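Local atomic coordinates of phosphoribosylaminoimidazole carboxylase, ATPase subunit (Thermotoga maritima, PDB entry 3AX6), a protein that probably catalyses the ATP-dependent carboxylation of 5-aminoimidazole ribonucleotide with bicarbonate, giving N5-carboxyaminoimidazole ribonucleotide for purine biosynthesis. Residues A[27-32]-A[40-45]; A[48-53]-A[68-73]; A[182-187]-A[234-239]; A[189-194]-A[288-293]; A[315-320]-A[367-372]. All coordinates share one frame; numbering follows the deposited sequence.

Contact 1 of 5, residues A[27-32]-A[40-45]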
# COMPACT_ATOMS: atom_id res chain seq x y z
N VAL A 27 -7.41 -15.41 3.33
CA VAL A 27 -6.18 -15.82 4.00
C VAL A 27 -6.33 -16.33 5.42
O VAL A 27 -7.00 -15.74 6.26
CB VAL A 27 -5.14 -14.68 4.04
CG1 VAL A 27 -5.74 -13.46 4.71
CG2 VAL A 27 -3.91 -15.14 4.81
N ILE A 28 -5.68 -17.46 5.67
CA ILE A 28 -5.68 -18.09 6.98
C ILE A 28 -4.21 -18.10 7.42
O ILE A 28 -3.34 -18.65 6.74
CB ILE A 28 -6.30 -19.52 6.90
CG1 ILE A 28 -5.67 -20.45 7.94
CG2 ILE A 28 -6.18 -20.08 5.50
CD1 ILE A 28 -5.99 -20.10 9.37
N VAL A 29 -3.94 -17.45 8.56
CA VAL A 29 -2.60 -17.35 9.14
C VAL A 29 -2.34 -18.32 10.30
O VAL A 29 -3.20 -18.55 11.15
CB VAL A 29 -2.33 -15.89 9.64
CG1 VAL A 29 -1.08 -15.84 10.51
CG2 VAL A 29 -2.18 -14.93 8.47
N LEU A 30 -1.14 -18.89 10.33
CA LEU A 30 -0.74 -19.81 11.39
C LEU A 30 0.45 -19.19 12.11
O LEU A 30 1.49 -18.94 11.50
CB LEU A 30 -0.37 -21.19 10.83
CG LEU A 30 0.08 -22.24 11.85
CD1 LEU A 30 -0.05 -23.63 11.24
CD2 LEU A 30 1.53 -21.99 12.31
N ASP A 31 0.28 -18.94 13.40
CA ASP A 31 1.32 -18.33 14.22
C ASP A 31 1.07 -18.71 15.69
O ASP A 31 -0.09 -18.75 16.14
CB ASP A 31 1.27 -16.81 14.04
CG ASP A 31 2.53 -16.13 14.51
OD1 ASP A 31 3.52 -16.10 13.75
OD2 ASP A 31 2.53 -15.63 15.66
N PRO A 32 2.14 -18.98 16.46
CA PRO A 32 2.00 -19.35 17.88
C PRO A 32 1.57 -18.25 18.83
O PRO A 32 1.33 -18.49 20.01
CB PRO A 32 3.38 -19.92 18.22
CG PRO A 32 4.27 -19.11 17.36
CD PRO A 32 3.54 -19.08 16.04
N GLN A 40 -4.30 -10.58 12.80
CA GLN A 40 -5.24 -9.49 13.03
C GLN A 40 -5.91 -8.94 11.77
O GLN A 40 -7.05 -8.48 11.82
CB GLN A 40 -4.54 -8.36 13.76
CG GLN A 40 -4.20 -8.66 15.20
CD GLN A 40 -3.63 -7.46 15.91
OE1 GLN A 40 -2.55 -6.97 15.55
NE2 GLN A 40 -4.34 -6.97 16.91
N VAL A 41 -5.20 -8.99 10.64
CA VAL A 41 -5.75 -8.48 9.39
C VAL A 41 -6.10 -9.59 8.39
O VAL A 41 -6.49 -9.32 7.25
CB VAL A 41 -4.78 -7.46 8.73
CG1 VAL A 41 -4.58 -6.29 9.68
CG2 VAL A 41 -3.45 -8.13 8.41
N ALA A 42 -5.96 -10.83 8.83
CA ALA A 42 -6.28 -11.98 8.00
C ALA A 42 -7.75 -12.33 8.25
O ALA A 42 -8.44 -11.62 8.99
CB ALA A 42 -5.39 -13.17 8.37
N ASP A 43 -8.22 -13.41 7.65
CA ASP A 43 -9.61 -13.84 7.82
C ASP A 43 -9.72 -14.77 9.03
O ASP A 43 -10.71 -14.75 9.76
CB ASP A 43 -10.10 -14.55 6.56
CG ASP A 43 -10.16 -13.63 5.36
OD1 ASP A 43 -11.21 -12.98 5.17
OD2 ASP A 43 -9.15 -13.55 4.63
N GLU A 44 -8.69 -15.57 9.24
CA GLU A 44 -8.63 -16.52 10.34
C GLU A 44 -7.18 -16.74 10.75
O GLU A 44 -6.26 -16.49 9.97
CB GLU A 44 -9.18 -17.88 9.92
CG GLU A 44 -10.63 -17.94 9.55
CD GLU A 44 -10.99 -19.32 9.02
OE1 GLU A 44 -10.56 -20.31 9.64
OE2 GLU A 44 -11.69 -19.41 7.99
N GLN A 45 -6.99 -17.21 11.98
CA GLN A 45 -5.66 -17.53 12.47
C GLN A 45 -5.75 -18.83 13.23
O GLN A 45 -6.74 -19.09 13.92
CB GLN A 45 -5.11 -16.47 13.42
CG GLN A 45 -3.63 -16.74 13.73
CD GLN A 45 -3.03 -15.86 14.81
OE1 GLN A 45 -3.19 -14.64 14.81
NE2 GLN A 45 -2.30 -16.48 15.73
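Val27 and Val29 hold the methyl of Ala42 between them: Val27 CG1 and Val29 CG2 each lie 3.7 Å from Ala42 CB. A side chain this small lets the backbone of Ala42 come close to strand 26-31. Beside it, the Asp43 carboxylate lies across Val27 at a slant. Its OD2 accepts the backbone N-H of Val27 at 2.9 Å in an almost straight bond (172°), met on the anti side and 32° out of the carboxylate plane. Asp43 OD2 also forms a salt bridge with Lys21, so one oxygen links the backbone of strand 26-31 to helix 11-22. Farther on, the backbones pair in parallel, with Val29 N bonded to Glu44 O at 2.9 Å. Ile28 and Glu44 share one face of the sheet, where Ile28 CD1 comes 3.9 Å from Glu44 CB, and the acid ends at the hydroxyl of Tyr26. On the other face Gln45 runs along Val29. With CG anti to the backbone N (chi1 -171°) and the chain extended, its CG passes 3.2 Å from Val29 O, and NE2 reaches Asp31 O in a weak bond of 3.2 Å. Gln45 OE1 binds Ser36 OG, so the long amide ties strand to connecting loop. The whole is a beta-alpha-beta unit, strand 26-31, helix 37-41 and strand 44-47, at the edge of the parallel sheet of the Rossmann-like preATP-grasp domain.

Contact 2 of 5, residues A[48-53]-A[68-73]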
# COMPACT_ATOMS: atom_id res chain seq x y z
N ALA A 48 -0.87 -21.77 16.77
CA ALA A 48 -0.03 -22.96 16.85
C ALA A 48 1.41 -22.70 16.43
O ALA A 48 1.68 -21.81 15.62
CB ALA A 48 -0.62 -24.07 15.99
N GLY A 49 2.32 -23.49 16.98
CA GLY A 49 3.73 -23.36 16.68
C GLY A 49 4.13 -23.86 15.30
O GLY A 49 3.42 -24.64 14.67
N PHE A 50 5.29 -23.40 14.85
CA PHE A 50 5.82 -23.74 13.55
C PHE A 50 6.33 -25.17 13.45
O PHE A 50 6.90 -25.56 12.43
CB PHE A 50 6.94 -22.75 13.19
CG PHE A 50 6.51 -21.31 13.29
CD1 PHE A 50 7.25 -20.40 14.04
CD2 PHE A 50 5.35 -20.87 12.66
CE1 PHE A 50 6.84 -19.08 14.15
CE2 PHE A 50 4.94 -19.54 12.76
CZ PHE A 50 5.68 -18.65 13.51
N PHE A 51 6.12 -25.95 14.50
CA PHE A 51 6.55 -27.34 14.50
C PHE A 51 5.43 -28.23 14.99
O PHE A 51 5.66 -29.38 15.35
CB PHE A 51 7.82 -27.51 15.33
CG PHE A 51 9.06 -27.08 14.61
CD1 PHE A 51 9.67 -27.92 13.69
CD2 PHE A 51 9.57 -25.79 14.78
CE1 PHE A 51 10.76 -27.49 12.93
CE2 PHE A 51 10.66 -25.34 14.03
CZ PHE A 51 11.26 -26.20 13.10
N ASP A 52 4.22 -27.68 14.98
CA ASP A 52 3.04 -28.43 15.38
C ASP A 52 2.52 -29.16 14.15
O ASP A 52 1.56 -28.73 13.50
CB ASP A 52 1.95 -27.50 15.93
CG ASP A 52 0.74 -28.26 16.43
OD1 ASP A 52 0.32 -29.23 15.76
OD2 ASP A 52 0.20 -27.89 17.49
N SER A 53 3.18 -30.27 13.84
CA SER A 53 2.85 -31.11 12.70
C SER A 53 1.37 -31.10 12.30
O SER A 53 0.99 -30.57 11.26
CB SER A 53 3.30 -32.54 13.00
OG SER A 53 2.97 -33.42 11.95
N TYR A 68 4.98 -19.24 3.37
CA TYR A 68 5.47 -18.91 4.70
C TYR A 68 6.30 -17.63 4.75
O TYR A 68 6.80 -17.17 3.73
CB TYR A 68 6.29 -20.10 5.22
CG TYR A 68 7.15 -20.76 4.15
CD1 TYR A 68 8.42 -20.29 3.84
CD2 TYR A 68 6.66 -21.86 3.43
CE1 TYR A 68 9.19 -20.88 2.84
CE2 TYR A 68 7.42 -22.46 2.43
CZ TYR A 68 8.69 -21.97 2.13
OH TYR A 68 9.43 -22.54 1.13
N ASP A 69 6.44 -17.06 5.95
CA ASP A 69 7.20 -15.82 6.10
C ASP A 69 8.49 -16.00 6.89
O ASP A 69 9.15 -15.02 7.23
CB ASP A 69 6.33 -14.71 6.74
CG ASP A 69 6.31 -14.77 8.26
OD1 ASP A 69 5.98 -13.75 8.89
OD2 ASP A 69 6.62 -15.83 8.84
N LEU A 70 8.84 -17.25 7.18
CA LEU A 70 10.07 -17.55 7.91
C LEU A 70 10.55 -18.95 7.52
O LEU A 70 9.79 -19.75 6.98
CB LEU A 70 9.85 -17.48 9.43
CG LEU A 70 9.20 -18.67 10.15
CD1 LEU A 70 9.36 -18.50 11.65
CD2 LEU A 70 7.74 -18.78 9.76
N GLU A 71 11.81 -19.25 7.82
CA GLU A 71 12.37 -20.55 7.46
C GLU A 71 12.30 -21.60 8.56
O GLU A 71 12.16 -22.79 8.27
CB GLU A 71 13.82 -20.39 7.01
CG GLU A 71 13.99 -19.61 5.70
CD GLU A 71 14.21 -18.13 5.92
OE1 GLU A 71 13.43 -17.51 6.69
OE2 GLU A 71 15.16 -17.57 5.32
N HIS A 72 12.39 -21.16 9.81
CA HIS A 72 12.34 -22.09 10.93
C HIS A 72 10.95 -22.67 11.08
O HIS A 72 10.19 -22.27 11.96
CB HIS A 72 12.72 -21.37 12.23
CG HIS A 72 14.04 -20.66 12.16
ND1 HIS A 72 14.29 -19.63 11.28
CD2 HIS A 72 15.19 -20.84 12.86
CE1 HIS A 72 15.53 -19.20 11.44
NE2 HIS A 72 16.10 -19.92 12.39
N ILE A 73 10.61 -23.61 10.21
CA ILE A 73 9.30 -24.24 10.25
C ILE A 73 9.45 -25.73 10.01
O ILE A 73 10.50 -26.19 9.56
CB ILE A 73 8.36 -23.66 9.18
CG1 ILE A 73 8.92 -23.93 7.78
CG2 ILE A 73 8.20 -22.18 9.39
CD1 ILE A 73 8.10 -23.30 6.66
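Phe50 reaches from its own loop onto Leu70, and its contacts change in character along the side chain. At the root, Phe50 CB sits 3.5 Å from the carbonyl oxygen His72 O and 4.0 Å from Ile73 CG2. Because CG stands anti to the carbonyl carbon (chi1 -53°), the ring is carried on toward Leu70. CD1 and CE1 then meet one methyl, with Leu70 CD1 3.6 Å from Phe50 CE1. This methyl lies over the ring face, 28° off the normal through the centroid, in a CH-pi contact. The second methyl shares that face, Leu70 CD2 being 4.2 Å from Phe50 CE2, while Phe50 CZ at the tip keeps Leu70 CD1 at 4.1 Å. A branched leucine suits the place, since its two methyls spread over a flat ring. Phe51, the next residue, lays its far end on the backbone instead: Phe51 CZ is 3.6 Å from Ile73 C, and Phe51 CE2 is 3.7 Å from His72 O. The two loops follow strands 44-47 and 65-68, and the nearby His72 side chain lies about 9 Å from the bound ADP. Ile7 of strand 3-7 touches both Phe50 and Ile73. No hydrogen bond joins the segments; dispersion and weak C-H contacts hold them, depending on shape more than direction, while a backbone hydrogen bond between Phe50 and Asp74 adds a polar tie just beyond.

Contact 3 of 5, residues A[182-187]-A[234-239]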
# COMPACT_ATOMS: atom_id res chain seq x y z
N VAL A 182 13.89 -11.59 -7.04
CA VAL A 182 13.49 -12.19 -8.30
C VAL A 182 12.33 -13.18 -8.04
O VAL A 182 12.40 -14.05 -7.17
CB VAL A 182 14.70 -12.86 -9.02
CG1 VAL A 182 15.56 -13.60 -8.02
CG2 VAL A 182 14.21 -13.81 -10.10
N ALA A 183 11.24 -13.00 -8.77
CA ALA A 183 10.08 -13.85 -8.59
C ALA A 183 9.92 -14.77 -9.79
O ALA A 183 10.29 -14.41 -10.91
CB ALA A 183 8.84 -13.01 -8.40
N ARG A 184 9.36 -15.94 -9.54
CA ARG A 184 9.14 -16.91 -10.61
C ARG A 184 7.84 -17.68 -10.38
O ARG A 184 7.50 -18.03 -9.24
CB ARG A 184 10.33 -17.88 -10.69
CG ARG A 184 10.22 -18.94 -11.77
CD ARG A 184 11.50 -19.78 -11.85
NE ARG A 184 11.44 -20.85 -12.86
CZ ARG A 184 10.69 -21.95 -12.75
NH1 ARG A 184 9.92 -22.14 -11.68
NH2 ARG A 184 10.72 -22.86 -13.71
N ASN A 185 7.14 -17.93 -11.49
CA ASN A 185 5.88 -18.67 -11.57
C ASN A 185 6.17 -20.14 -11.74
O ASN A 185 7.31 -20.52 -12.02
CB ASN A 185 5.11 -18.28 -12.83
CG ASN A 185 4.11 -17.21 -12.58
OD1 ASN A 185 3.46 -16.74 -13.51
ND2 ASN A 185 3.97 -16.82 -11.32
N GLU A 186 5.14 -20.97 -11.61
CA GLU A 186 5.33 -22.39 -11.83
C GLU A 186 5.37 -22.56 -13.36
O GLU A 186 5.98 -23.50 -13.87
CB GLU A 186 4.18 -23.20 -11.23
CG GLU A 186 4.46 -24.69 -11.18
CD GLU A 186 3.64 -25.40 -10.12
OE1 GLU A 186 3.89 -26.60 -9.88
OE2 GLU A 186 2.74 -24.77 -9.53
N LYS A 187 4.74 -21.62 -14.07
CA LYS A 187 4.72 -21.62 -15.53
C LYS A 187 6.12 -21.31 -16.07
O LYS A 187 6.42 -21.56 -17.23
CB LYS A 187 3.75 -20.56 -16.06
CG LYS A 187 2.28 -20.98 -16.11
CD LYS A 187 1.41 -19.80 -16.54
CE LYS A 187 0.04 -20.26 -17.02
NZ LYS A 187 -0.67 -21.10 -16.02
N ALA A 234 17.48 -22.29 -11.57
CA ALA A 234 18.05 -23.59 -11.22
C ALA A 234 17.16 -24.25 -10.18
O ALA A 234 16.91 -25.45 -10.23
CB ALA A 234 19.46 -23.43 -10.68
N LEU A 235 16.69 -23.46 -9.23
CA LEU A 235 15.81 -23.97 -8.19
C LEU A 235 14.43 -24.29 -8.75
O LEU A 235 13.69 -25.06 -8.15
CB LEU A 235 15.62 -22.94 -7.06
CG LEU A 235 16.62 -22.73 -5.93
CD1 LEU A 235 17.03 -24.09 -5.37
CD2 LEU A 235 17.82 -21.98 -6.41
N GLU A 236 14.10 -23.71 -9.90
CA GLU A 236 12.76 -23.88 -10.48
C GLU A 236 11.84 -23.33 -9.40
O GLU A 236 10.75 -23.85 -9.15
CB GLU A 236 12.45 -25.36 -10.74
CG GLU A 236 12.94 -25.88 -12.08
CD GLU A 236 12.73 -27.37 -12.23
OE1 GLU A 236 12.90 -27.89 -13.35
OE2 GLU A 236 12.41 -28.03 -11.22
N GLY A 237 12.32 -22.27 -8.76
CA GLY A 237 11.57 -21.65 -7.69
C GLY A 237 10.23 -21.08 -8.07
O GLY A 237 10.00 -20.67 -9.21
N VAL A 238 9.33 -21.07 -7.09
CA VAL A 238 7.99 -20.54 -7.24
C VAL A 238 7.78 -19.58 -6.06
O VAL A 238 7.70 -20.01 -4.91
CB VAL A 238 6.92 -21.65 -7.19
CG1 VAL A 238 5.52 -21.04 -7.30
CG2 VAL A 238 7.15 -22.64 -8.33
N GLY A 239 7.71 -18.29 -6.37
CA GLY A 239 7.55 -17.27 -5.35
C GLY A 239 8.62 -16.22 -5.61
O GLY A 239 9.25 -16.24 -6.67
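A Schellman motif ends helix 218-235 at Glu236, and Arg184, the last residue of strand 174-184, packs against that end just before the chain enters strand 239-248. Glu236 takes the positive phi of the C-prime position, and its CA lies against one face of the Arg184 guanidinium, with Glu236 CA 3.6 Å from Arg184 CZ. At the edge of the same group, Arg184 NH1 donates to Gly237 O at 2.9 Å. That oxygen is in the guanidinium plane, but the donor stands well above the plane of the carbonyl. An extended chain, with CG opposite the backbone N (chi1 -180°) and straight as far as NE, takes the arginine there, Arg184 CG passing 3.1 Å from Gly237 O. The backbones form an antiparallel hydrogen-bonded pair: Arg184 N to Gly239 O and Gly239 N to Arg184 O, both 2.9 Å. Gly239 has backbone angles (phi 130°) that glycine adopts readily. Val238 CG2, meanwhile, rests 4.0 Å from Glu186 CA. Arg184 NE has a further, long and weak partner in Glu233 of the helix. The arginine thus gives one hydrogen bond to a backbone carbonyl, Gly237 O, just past the helix end; its positive charge would probably be welcome at the negative end of the helix dipole.

Contact 4 of 5, residues A[189-194]-A[288-293]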
# COMPACT_ATOMS: atom_id res chain seq x y z
N GLU A 189 7.53 -18.12 -15.80
CA GLU A 189 7.74 -16.69 -16.03
C GLU A 189 8.61 -16.12 -14.91
O GLU A 189 8.39 -16.44 -13.74
CB GLU A 189 6.39 -15.95 -16.08
CG GLU A 189 6.55 -14.44 -15.93
CD GLU A 189 5.30 -13.65 -16.28
OE1 GLU A 189 4.19 -14.07 -15.91
OE2 GLU A 189 5.45 -12.58 -16.92
N ILE A 190 9.59 -15.30 -15.26
CA ILE A 190 10.48 -14.68 -14.26
C ILE A 190 10.31 -13.16 -14.27
O ILE A 190 10.01 -12.56 -15.29
CB ILE A 190 11.99 -14.99 -14.51
CG1 ILE A 190 12.40 -14.52 -15.90
CG2 ILE A 190 12.27 -16.48 -14.34
CD1 ILE A 190 13.87 -14.78 -16.26
N ALA A 191 10.51 -12.55 -13.10
CA ALA A 191 10.40 -11.11 -12.94
C ALA A 191 11.58 -10.68 -12.07
O ALA A 191 11.68 -11.07 -10.91
CB ALA A 191 9.08 -10.76 -12.24
N CYS A 192 12.48 -9.89 -12.63
CA CYS A 192 13.65 -9.47 -11.88
C CYS A 192 13.60 -8.00 -11.50
O CYS A 192 13.28 -7.14 -12.32
CB CYS A 192 14.92 -9.78 -12.67
SG CYS A 192 16.45 -9.64 -11.70
N TYR A 193 13.93 -7.72 -10.25
CA TYR A 193 13.93 -6.36 -9.73
C TYR A 193 15.28 -5.71 -9.88
O TYR A 193 16.25 -6.35 -10.26
CB TYR A 193 13.53 -6.37 -8.25
CG TYR A 193 12.03 -6.49 -8.05
CD1 TYR A 193 11.21 -5.37 -8.10
CD2 TYR A 193 11.44 -7.73 -7.86
CE1 TYR A 193 9.82 -5.49 -7.95
CE2 TYR A 193 10.06 -7.86 -7.73
CZ TYR A 193 9.26 -6.74 -7.77
OH TYR A 193 7.90 -6.89 -7.64
N PRO A 194 15.36 -4.40 -9.62
CA PRO A 194 16.67 -3.76 -9.75
C PRO A 194 17.59 -4.35 -8.67
O PRO A 194 17.12 -4.91 -7.68
CB PRO A 194 16.36 -2.29 -9.50
CG PRO A 194 14.94 -2.15 -9.98
CD PRO A 194 14.29 -3.39 -9.45
N LEU A 288 0.00 -16.73 -11.38
CA LEU A 288 -0.67 -15.69 -12.15
C LEU A 288 0.43 -14.88 -12.85
O LEU A 288 1.60 -14.97 -12.48
CB LEU A 288 -1.44 -14.76 -11.21
CG LEU A 288 -2.61 -15.35 -10.43
CD1 LEU A 288 -3.00 -14.43 -9.29
CD2 LEU A 288 -3.77 -15.56 -11.38
N PRO A 289 0.06 -14.11 -13.89
CA PRO A 289 1.06 -13.30 -14.60
C PRO A 289 1.75 -12.36 -13.62
O PRO A 289 1.09 -11.70 -12.79
CB PRO A 289 0.22 -12.57 -15.64
CG PRO A 289 -0.83 -13.58 -15.98
CD PRO A 289 -1.22 -14.13 -14.63
N LEU A 290 3.07 -12.30 -13.69
CA LEU A 290 3.85 -11.45 -12.80
C LEU A 290 3.74 -9.97 -13.16
O LEU A 290 3.53 -9.62 -14.32
CB LEU A 290 5.32 -11.90 -12.82
CG LEU A 290 5.74 -12.99 -11.83
CD1 LEU A 290 4.60 -13.94 -11.56
CD2 LEU A 290 6.97 -13.73 -12.37
N GLY A 291 3.87 -9.11 -12.15
CA GLY A 291 3.79 -7.68 -12.39
C GLY A 291 5.10 -6.99 -12.70
O GLY A 291 6.18 -7.46 -12.32
N SER A 292 5.01 -5.85 -13.38
CA SER A 292 6.18 -5.07 -13.76
C SER A 292 7.08 -4.71 -12.58
O SER A 292 6.60 -4.33 -11.51
CB SER A 292 5.74 -3.78 -14.44
OG SER A 292 6.79 -2.84 -14.39
N THR A 293 8.39 -4.79 -12.77
CA THR A 293 9.33 -4.45 -11.71
C THR A 293 10.00 -3.11 -11.98
O THR A 293 11.05 -2.82 -11.40
CB THR A 293 10.45 -5.49 -11.57
OG1 THR A 293 11.24 -5.49 -12.77
CG2 THR A 293 9.88 -6.88 -11.29
O HOH W 1 3.40 -11.07 -17.08
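Thr293 OG1 donates to Cys192 O at 2.7 Å, approaching from above the plane of that carbonyl. At the other end of the contact Leu290 N gives its hydrogen to Glu189 OE1 at 3.1 Å, in a straight bond (170°) that also comes from above the carboxylate plane. A water completes this grip, donating to Glu189 OE2 at 2.6 Å and to Leu290 O, so both carboxylate oxygens are tied to the backbone of one residue. Glu189 gets there with CG anti to its own amide nitrogen (chi1 164°) and an extended chain that slides past Leu290 in the opposite direction. The apolar part begins where Leu290 CD2 settles 3.6 Å from Ala191 CB, a small side chain that allows the leucine close to the strand. Thr293 then serves twice: while its hydroxyl holds the strand, its methyl covers Tyr193. Thr293 CG2 stands 3.5 Å from the Tyr193 ring centroid, only 8° off the normal, a CH-pi contact over the centre of the face. The Tyr193 hydroxyl is bound by Thr275 O. The loop 288-293, which follows helix 277-285, therefore runs alongside strand 190-198, whose Ala191 is backbone hydrogen-bonded to Ala183 in strand 174-184. Ile190 and Cys192 point away from the loop, and their side chains touch helix 218-235, while Pro289 packs on Glu320 of the second subunit.

Contact 5 of 5, residues A[315-320]-A[367-372]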
# COMPACT_ATOMS: atom_id res chain seq x y z
N ALA A 315 7.00 4.46 21.19
CA ALA A 315 6.75 5.90 21.09
C ALA A 315 7.77 6.47 20.10
O ALA A 315 8.96 6.14 20.15
CB ALA A 315 6.91 6.55 22.46
N LEU A 316 7.30 7.32 19.20
CA LEU A 316 8.16 7.91 18.19
C LEU A 316 8.64 9.33 18.49
O LEU A 316 7.92 10.12 19.10
CB LEU A 316 7.44 7.92 16.84
CG LEU A 316 7.17 6.58 16.18
CD1 LEU A 316 6.13 6.76 15.09
CD2 LEU A 316 8.47 6.03 15.61
N ILE A 317 9.86 9.63 18.07
CA ILE A 317 10.41 10.96 18.24
C ILE A 317 11.01 11.39 16.91
O ILE A 317 11.61 10.59 16.20
CB ILE A 317 11.51 11.04 19.34
CG1 ILE A 317 12.79 10.35 18.87
CG2 ILE A 317 11.00 10.44 20.64
CD1 ILE A 317 13.93 10.49 19.85
N GLY A 318 10.83 12.67 16.58
CA GLY A 318 11.36 13.20 15.34
C GLY A 318 10.42 13.12 14.15
O GLY A 318 10.80 13.47 13.04
N LEU A 319 9.18 12.68 14.37
CA LEU A 319 8.24 12.55 13.27
C LEU A 319 8.06 13.82 12.46
O LEU A 319 8.22 13.80 11.24
CB LEU A 319 6.87 12.06 13.77
CG LEU A 319 5.90 11.70 12.63
CD1 LEU A 319 6.53 10.64 11.75
CD2 LEU A 319 4.58 11.20 13.20
N GLU A 320 7.74 14.93 13.12
CA GLU A 320 7.53 16.20 12.42
C GLU A 320 8.75 16.68 11.66
O GLU A 320 8.66 17.10 10.50
CB GLU A 320 7.07 17.29 13.40
CG GLU A 320 5.61 17.19 13.80
CD GLU A 320 4.92 18.54 13.82
OE1 GLU A 320 5.04 19.26 12.82
OE2 GLU A 320 4.27 18.88 14.83
N ILE A 367 17.15 11.50 13.38
CA ILE A 367 15.97 12.20 13.89
C ILE A 367 14.83 11.27 14.32
O ILE A 367 14.25 11.45 15.39
CB ILE A 367 15.44 13.18 12.81
CG1 ILE A 367 16.52 14.22 12.51
CG2 ILE A 367 14.15 13.83 13.26
CD1 ILE A 367 16.14 15.20 11.42
N LEU A 368 14.50 10.30 13.47
CA LEU A 368 13.44 9.35 13.77
C LEU A 368 13.94 8.30 14.74
O LEU A 368 14.97 7.68 14.50
CB LEU A 368 12.98 8.65 12.49
CG LEU A 368 11.70 9.18 11.85
CD1 LEU A 368 11.35 8.35 10.62
CD2 LEU A 368 10.57 9.14 12.87
N LYS A 369 13.22 8.11 15.84
CA LYS A 369 13.64 7.12 16.83
C LYS A 369 12.47 6.48 17.57
O LYS A 369 11.54 7.17 17.99
CB LYS A 369 14.60 7.77 17.82
CG LYS A 369 15.86 8.30 17.16
CD LYS A 369 16.93 8.70 18.15
CE LYS A 369 18.20 9.12 17.43
NZ LYS A 369 18.67 8.07 16.47
N VAL A 370 12.53 5.16 17.70
CA VAL A 370 11.50 4.42 18.41
C VAL A 370 11.95 4.33 19.86
O VAL A 370 12.99 3.76 20.17
CB VAL A 370 11.34 3.00 17.84
CG1 VAL A 370 10.26 2.26 18.62
CG2 VAL A 370 11.00 3.08 16.36
N VAL A 371 11.14 4.90 20.74
CA VAL A 371 11.42 4.94 22.16
C VAL A 371 10.25 4.32 22.92
O VAL A 371 9.34 3.75 22.31
CB VAL A 371 11.66 6.43 22.57
CG1 VAL A 371 11.38 6.66 24.04
CG2 VAL A 371 13.09 6.80 22.25
N SER A 372 10.28 4.39 24.24
CA SER A 372 9.21 3.85 25.06
C SER A 372 8.32 4.98 25.56
O SER A 372 8.78 6.11 25.74
CB SER A 372 9.78 3.11 26.27
OG SER A 372 10.27 4.04 27.23
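Peptide groups are the flat units that join Ala315, Leu316 and Ile317 to Lys369, Val370 and Val371. Hydrogen bonds link them: Ile317 N reaches Lys369 O, and Lys369 N reaches Ile317 O, both at 3.0 Å and both in the plane of the accepting carbonyl. At the Ala315 end Val371 N is hydrogen-bonded to Ala315 O, nearly in line with that carbonyl bond, though the modelled length is doubtful, whereas the return bond from Ala315 N to Val371 O is weak. Between these two hydrogen-bonded pairs lies the non-hydrogen-bonded pair Leu316 and Val370. The faces of the two-stranded sheet differ. On one, Leu316 CD2 touches Val370 CG2 at 4.0 Å, and Leu330 and Phe332 of strand 328-332 cover the leucine. On the other lie Ala315, Ile317, Lys369 and Val371. Here Ile317 sets CG1 between its own N and carbonyl carbon (chi1 71°), bringing it down on the lysine stem with a tight 3.3 Å between Ile317 CG1 and Lys369 CB. The lysine supplies hydrocarbon to the sheet, and its amine goes off toward a long, weak pairing with Glu307. After the strand, Gly318 has a positive phi (91°) and no side chain, so Gly318 CA can come within 3.4 Å of Ile367 O as helix 319-323 begins. Ile367 CG2 sits equally near Gly318 O. Backbone bonds therefore set the register of the pair, and aliphatic side chains, including the carbon chain of a charged residue, pack across the strands on both faces.

In the fold
The five contacts follow the chain nearly in order. Contacts 1 and 2 come first, in the preATP-grasp domain, with centres 13 Å apart; they touch, for Ala48 lies against Asp31 and Phe50 against Pro32. Contacts 3 and 4, centres 10 Å apart, alternate along the sequence and share the large antiparallel sheet, where strands 174-184 and 190-198 are neighbours. Contact 5, on a separate two-stranded sheet, is on the opposite side of the chain's centre from contact 3, about 40 Å away between centres. Contacts 1, 3, 4 and 5 all touch the second subunit, so the dimer interface draws on widely separated parts of the chain.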